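Side-chain contacts in uncharacterized protein (Uncultured organism, PDB 5IBZ), which probably acts as a cyclase-family hydrolase or lyase, possibly an arylformamidase, and holds acetylphosphate in its pocket here: residues D232-I237 against L265-N270; Y176-A181 against L200-G205. All blocks are in the same frame, centred on the assembly; numbering follows the deposited sequence.

Interaction 1 (D232-I237 against L265-N270); sequences DTVPWI and LPVHGN. With UVW (acetylphosphate), chain F.
Val-234 meets Val-267 and Asn-270 where the opening turns of helices 233-239 and 266-275 pack against each other, both helices lying in beta-alpha-beta crossovers of this cyclase fold. Helix 233-239 is the last helix in the connection from strand 199-203 to its parallel neighbour 244-247, and helix 266-275 lies between 244-247 and 278-281. The two methyls of Val-234 divide the work. Val-234 CG1, trans to the backbone N (chi1 169°), meets the CB of Asn-270 at 3.8 Å, the two side chains crossing at about a right angle. Val-234 CG2 lies 4.0 Å from Val-267 CG1 and 4.2 Å from Val-267 CG2, as the two valines run by one another in antiparallel fashion. Asn-270 comes closest with its CB, while its amide bonds outward: ND2 to Asp-274 OD2, and OD1 to the backbone N of His-12. Ile-229 of strand 228-229 also packs on Val-267. One residue on, the helix turns another side to the ligand. The CB of His-268 points away from helix 233-239, and CG, trans to the carbonyl carbon (chi1 -85°), sends the ring to the ligand side. There ND1 bonds Glu-253 OE2, and the ring's second nitrogen, NE2, is directed at the phosphate. The other carboxylate oxygen of Glu-253 takes the backbone N of Val-267, making this residue a second-shell partner of both helix turn and imidazole. Replacing His-268 with an alanine removes the imidazole, which would probably leave the ligand's O2P without its NE2 donor and Glu-253 OE2 without its ring partner. Arg-69 and His-119 also bond the ligand. At the tip, His-268 NE2 donates in the ring plane to acetylphosphate O2P at 2.5 Å, with an N-H...O angle of 153°.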
# COMPACT_ATOMS: atom_id res chain seq x y z
N ASP B 232 7.54 28.22 25.83
CA ASP B 232 6.76 29.11 26.69
C ASP B 232 5.35 29.35 26.13
O ASP B 232 4.56 30.06 26.76
CB ASP B 232 7.52 30.43 26.97
CG ASP B 232 7.27 31.54 25.96
OD1 ASP B 232 6.80 31.30 24.83
OD2 ASP B 232 7.58 32.70 26.32
N THR B 233 5.00 28.71 25.02
CA THR B 233 3.62 28.75 24.56
C THR B 233 2.75 27.71 25.29
O THR B 233 1.52 27.80 25.28
CB THR B 233 3.50 28.52 23.03
OG1 THR B 233 3.85 27.16 22.70
CG2 THR B 233 4.38 29.52 22.25
N VAL B 234 3.37 26.74 25.94
CA VAL B 234 2.62 25.62 26.51
C VAL B 234 1.72 26.05 27.70
O VAL B 234 0.54 25.69 27.74
CB VAL B 234 3.57 24.47 26.89
CG1 VAL B 234 2.84 23.41 27.70
CG2 VAL B 234 4.13 23.81 25.62
N PRO B 235 2.26 26.83 28.64
CA PRO B 235 1.35 27.24 29.72
C PRO B 235 0.20 28.10 29.18
O PRO B 235 -0.92 28.03 29.69
CB PRO B 235 2.25 28.03 30.66
CG PRO B 235 3.63 27.53 30.40
CD PRO B 235 3.65 27.24 28.91
N TRP B 236 0.48 28.91 28.16
CA TRP B 236 -0.56 29.75 27.55
C TRP B 236 -1.65 28.89 26.90
O TRP B 236 -2.84 29.15 27.07
CB TRP B 236 0.07 30.69 26.54
CG TRP B 236 -0.86 31.63 25.87
CD1 TRP B 236 -1.40 32.79 26.38
CD2 TRP B 236 -1.38 31.51 24.54
NE1 TRP B 236 -2.20 33.39 25.44
CE2 TRP B 236 -2.21 32.62 24.31
CE3 TRP B 236 -1.21 30.56 23.53
CZ2 TRP B 236 -2.87 32.80 23.10
CZ3 TRP B 236 -1.87 30.75 22.33
CH2 TRP B 236 -2.69 31.86 22.13
N ILE B 237 -1.24 27.88 26.14
CA ILE B 237 -2.19 26.96 25.53
C ILE B 237 -3.07 26.33 26.60
O ILE B 237 -4.28 26.18 26.41
CB ILE B 237 -1.42 25.88 24.72
CG1 ILE B 237 -0.86 26.51 23.45
CG2 ILE B 237 -2.36 24.74 24.35
CD1 ILE B 237 0.23 25.71 22.77
N LEU B 265 12.20 17.95 21.70
CA LEU B 265 10.79 18.18 21.35
C LEU B 265 9.85 18.22 22.54
O LEU B 265 8.83 17.50 22.57
CB LEU B 265 10.32 17.12 20.38
CG LEU B 265 11.01 17.02 19.03
CD1 LEU B 265 10.32 15.95 18.19
CD2 LEU B 265 11.01 18.36 18.31
N PRO B 266 10.16 19.09 23.51
CA PRO B 266 9.38 19.17 24.73
C PRO B 266 7.92 19.57 24.48
O PRO B 266 7.06 19.11 25.23
CB PRO B 266 10.11 20.24 25.54
CG PRO B 266 10.86 21.05 24.53
CD PRO B 266 11.26 20.07 23.49
N VAL B 267 7.64 20.37 23.46
CA VAL B 267 6.26 20.82 23.24
C VAL B 267 5.36 19.64 22.86
O VAL B 267 4.22 19.55 23.32
CB VAL B 267 6.17 21.93 22.17
CG1 VAL B 267 4.72 22.33 21.90
CG2 VAL B 267 6.99 23.15 22.62
N HIS B 268 5.84 18.74 22.00
CA HIS B 268 5.09 17.53 21.67
C HIS B 268 4.69 16.77 22.93
O HIS B 268 3.54 16.38 23.11
CB HIS B 268 5.92 16.60 20.80
CG HIS B 268 5.84 16.91 19.35
ND1 HIS B 268 6.55 17.94 18.78
CD2 HIS B 268 5.14 16.34 18.35
CE1 HIS B 268 6.29 17.99 17.49
NE2 HIS B 268 5.43 17.02 17.20
N GLY B 269 5.67 16.56 23.78
CA GLY B 269 5.45 15.82 25.01
C GLY B 269 4.47 16.52 25.92
O GLY B 269 3.54 15.89 26.45
N ASN B 270 4.67 17.81 26.14
CA ASN B 270 3.81 18.55 27.04
C ASN B 270 2.38 18.64 26.49
O ASN B 270 1.43 18.46 27.23
CB ASN B 270 4.34 19.96 27.30
CG ASN B 270 5.60 19.98 28.17
OD1 ASN B 270 6.43 20.88 28.03
ND2 ASN B 270 5.74 19.02 29.06
C1 UVW F . 8.15 14.50 13.74
O1 UVW F . 7.93 13.49 13.16
C1M UVW F . 9.59 14.94 13.97
O2 UVW F . 7.11 15.31 14.20
P UVW F . 5.53 14.87 14.15
O1P UVW F . 5.33 13.46 14.65
O2P UVW F . 4.80 15.86 15.03
O3P UVW F . 4.98 14.96 12.74

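Interaction 2 (Y176-A181 against L200-G205); sequences YTITRA and LVIRTG
Ile-178 and Thr-204 cross at about a right angle, methyl against methyl. Ile-178 belongs to the short strand 177-178, which pairs with 228-229 in a two-stranded parallel sheet; Thr-204 lies near the C-terminal end of the strand that includes 200-202, part of the large mixed sheet. The CB of Ile-178 is set toward 200-205, and the side chain stays extended along its longer branch, CD1 standing trans to CA (chi2 166°). That reach brings Ile-178 CD1 to 3.8 Å from Thr-204 CG2, although the CA atoms of Ile-178 and Thr-204 are 8.7 Å apart. Ile-178 CD1 also lies, more loosely, 4.4 Å from Ile-202 CG2, so one terminal methyl faces one methyl of Ile-202 and one of Thr-204. Ile-164 of helix 164-167 touches both isoleucines and adds to the apolar cluster. On the threonine, a chi1 of 78° leaves OG1 flanked by backbone N and C and turns CG2 to meet Ile-178. The hydroxyl has its own task, bonding the backbone N of Leu-206. Asp-248 also holds this loop, OD1 taking the N of Thr-204 and OD2 that of Gly-205. Polar and apolar ends of Thr-204 are thus sorted between the loop and the core. No hydrogen bond passes between the two segments, and their strands belong to separate sheets. The bonds to Leu-206 and Asp-248 probably help orient Thr-204, while the contact itself is nondirectional methyl packing between the sheets, resting on dispersion and burial.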
# COMPACT_ATOMS: atom_id res chain seq x y z
N TYR B 176 12.72 30.37 13.26
CA TYR B 176 12.24 31.31 14.26
C TYR B 176 11.37 30.63 15.32
O TYR B 176 10.45 29.87 14.99
CB TYR B 176 11.46 32.44 13.60
CG TYR B 176 10.92 33.41 14.63
CD1 TYR B 176 11.77 34.27 15.31
CD2 TYR B 176 9.57 33.44 14.94
CE1 TYR B 176 11.29 35.14 16.27
CE2 TYR B 176 9.09 34.31 15.90
CZ TYR B 176 9.95 35.16 16.56
OH TYR B 176 9.50 36.03 17.53
N THR B 177 11.65 30.91 16.59
CA THR B 177 10.82 30.38 17.68
C THR B 177 9.67 31.34 18.01
O THR B 177 9.89 32.46 18.46
CB THR B 177 11.65 30.11 18.95
OG1 THR B 177 12.64 29.11 18.67
CG2 THR B 177 10.76 29.61 20.09
N ILE B 178 8.45 30.88 17.76
CA ILE B 178 7.25 31.65 18.04
C ILE B 178 6.91 31.53 19.52
O ILE B 178 6.73 30.44 20.04
CB ILE B 178 6.07 31.19 17.17
CG1 ILE B 178 6.43 31.35 15.69
CG2 ILE B 178 4.80 31.97 17.51
CD1 ILE B 178 5.49 30.62 14.75
N THR B 179 6.81 32.67 20.17
CA THR B 179 6.65 32.76 21.62
C THR B 179 5.24 33.09 22.06
O THR B 179 4.39 33.50 21.26
CB THR B 179 7.55 33.86 22.17
OG1 THR B 179 7.10 35.11 21.64
CG2 THR B 179 9.01 33.62 21.80
N ARG B 180 5.00 32.97 23.35
CA ARG B 180 3.77 33.45 23.98
C ARG B 180 3.50 34.91 23.61
O ARG B 180 2.38 35.29 23.24
CB ARG B 180 3.86 33.33 25.50
CG ARG B 180 2.61 33.84 26.24
CD ARG B 180 2.87 33.97 27.75
NE ARG B 180 1.68 34.46 28.44
CZ ARG B 180 0.85 33.71 29.16
NH1 ARG B 180 1.11 32.42 29.38
NH2 ARG B 180 -0.23 34.25 29.70
N ALA B 181 4.52 35.75 23.71
CA ALA B 181 4.35 37.17 23.44
C ALA B 181 3.97 37.40 21.97
O ALA B 181 3.16 38.28 21.68
CB ALA B 181 5.63 37.91 23.77
N LEU B 200 -6.83 26.62 17.75
CA LEU B 200 -5.92 27.67 17.30
C LEU B 200 -5.17 27.22 16.06
O LEU B 200 -4.59 26.15 16.04
CB LEU B 200 -4.96 28.01 18.41
CG LEU B 200 -4.02 29.17 18.11
CD1 LEU B 200 -4.77 30.51 18.05
CD2 LEU B 200 -2.92 29.24 19.15
N VAL B 201 -5.20 28.06 15.04
CA VAL B 201 -4.58 27.75 13.77
C VAL B 201 -3.50 28.80 13.52
O VAL B 201 -3.81 30.01 13.44
CB VAL B 201 -5.64 27.73 12.63
CG1 VAL B 201 -5.01 27.46 11.33
CG2 VAL B 201 -6.73 26.69 12.94
N ILE B 202 -2.24 28.37 13.45
CA ILE B 202 -1.09 29.28 13.41
C ILE B 202 -0.44 29.32 12.04
O ILE B 202 0.02 28.27 11.53
CB ILE B 202 -0.01 28.85 14.43
CG1 ILE B 202 -0.65 28.71 15.82
CG2 ILE B 202 1.15 29.86 14.47
CD1 ILE B 202 0.30 28.13 16.86
N ARG B 203 -0.40 30.51 11.44
CA ARG B 203 0.32 30.69 10.17
C ARG B 203 1.77 31.09 10.41
O ARG B 203 2.06 32.20 10.92
CB ARG B 203 -0.36 31.73 9.28
CG ARG B 203 0.41 31.95 7.98
CD ARG B 203 -0.43 32.62 6.89
NE ARG B 203 0.35 32.84 5.67
CZ ARG B 203 0.86 34.02 5.29
NH1 ARG B 203 0.71 35.11 6.03
NH2 ARG B 203 1.53 34.08 4.17
N THR B 204 2.65 30.15 10.05
CA THR B 204 4.11 30.29 10.07
C THR B 204 4.72 30.52 8.69
O THR B 204 5.89 30.92 8.57
CB THR B 204 4.82 29.04 10.61
OG1 THR B 204 4.84 28.03 9.59
CG2 THR B 204 4.16 28.51 11.86
N GLY B 205 3.95 30.22 7.66
CA GLY B 205 4.37 30.38 6.28
C GLY B 205 5.22 29.25 5.74
O GLY B 205 5.53 29.23 4.54

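Along the chain, 176-205 comes entirely before 232-270, yet the centres of interactions 2 and 1 lie only 12 Å apart, on the same side of the chain's centre. They meet directly: Asp-232 OD1 probably accepts the backbone N of Arg-180 at 2.9 Å, at the start of helix 180-190, and Thr-233 CG2 packs on the Ile-178 carbonyl. Strand 228-229 is common ground, pairing with 177-178 and touching Val-267. Helices 180-190, 233-239 and 266-275 lie in successive connections between parallel strands 158-163, 199-203, 244-247 and 278-281. Interaction 2 ties a connection to its own following strand; interaction 1 joins two successive connections, the second of which carries a histidine into the acetylphosphate pocket.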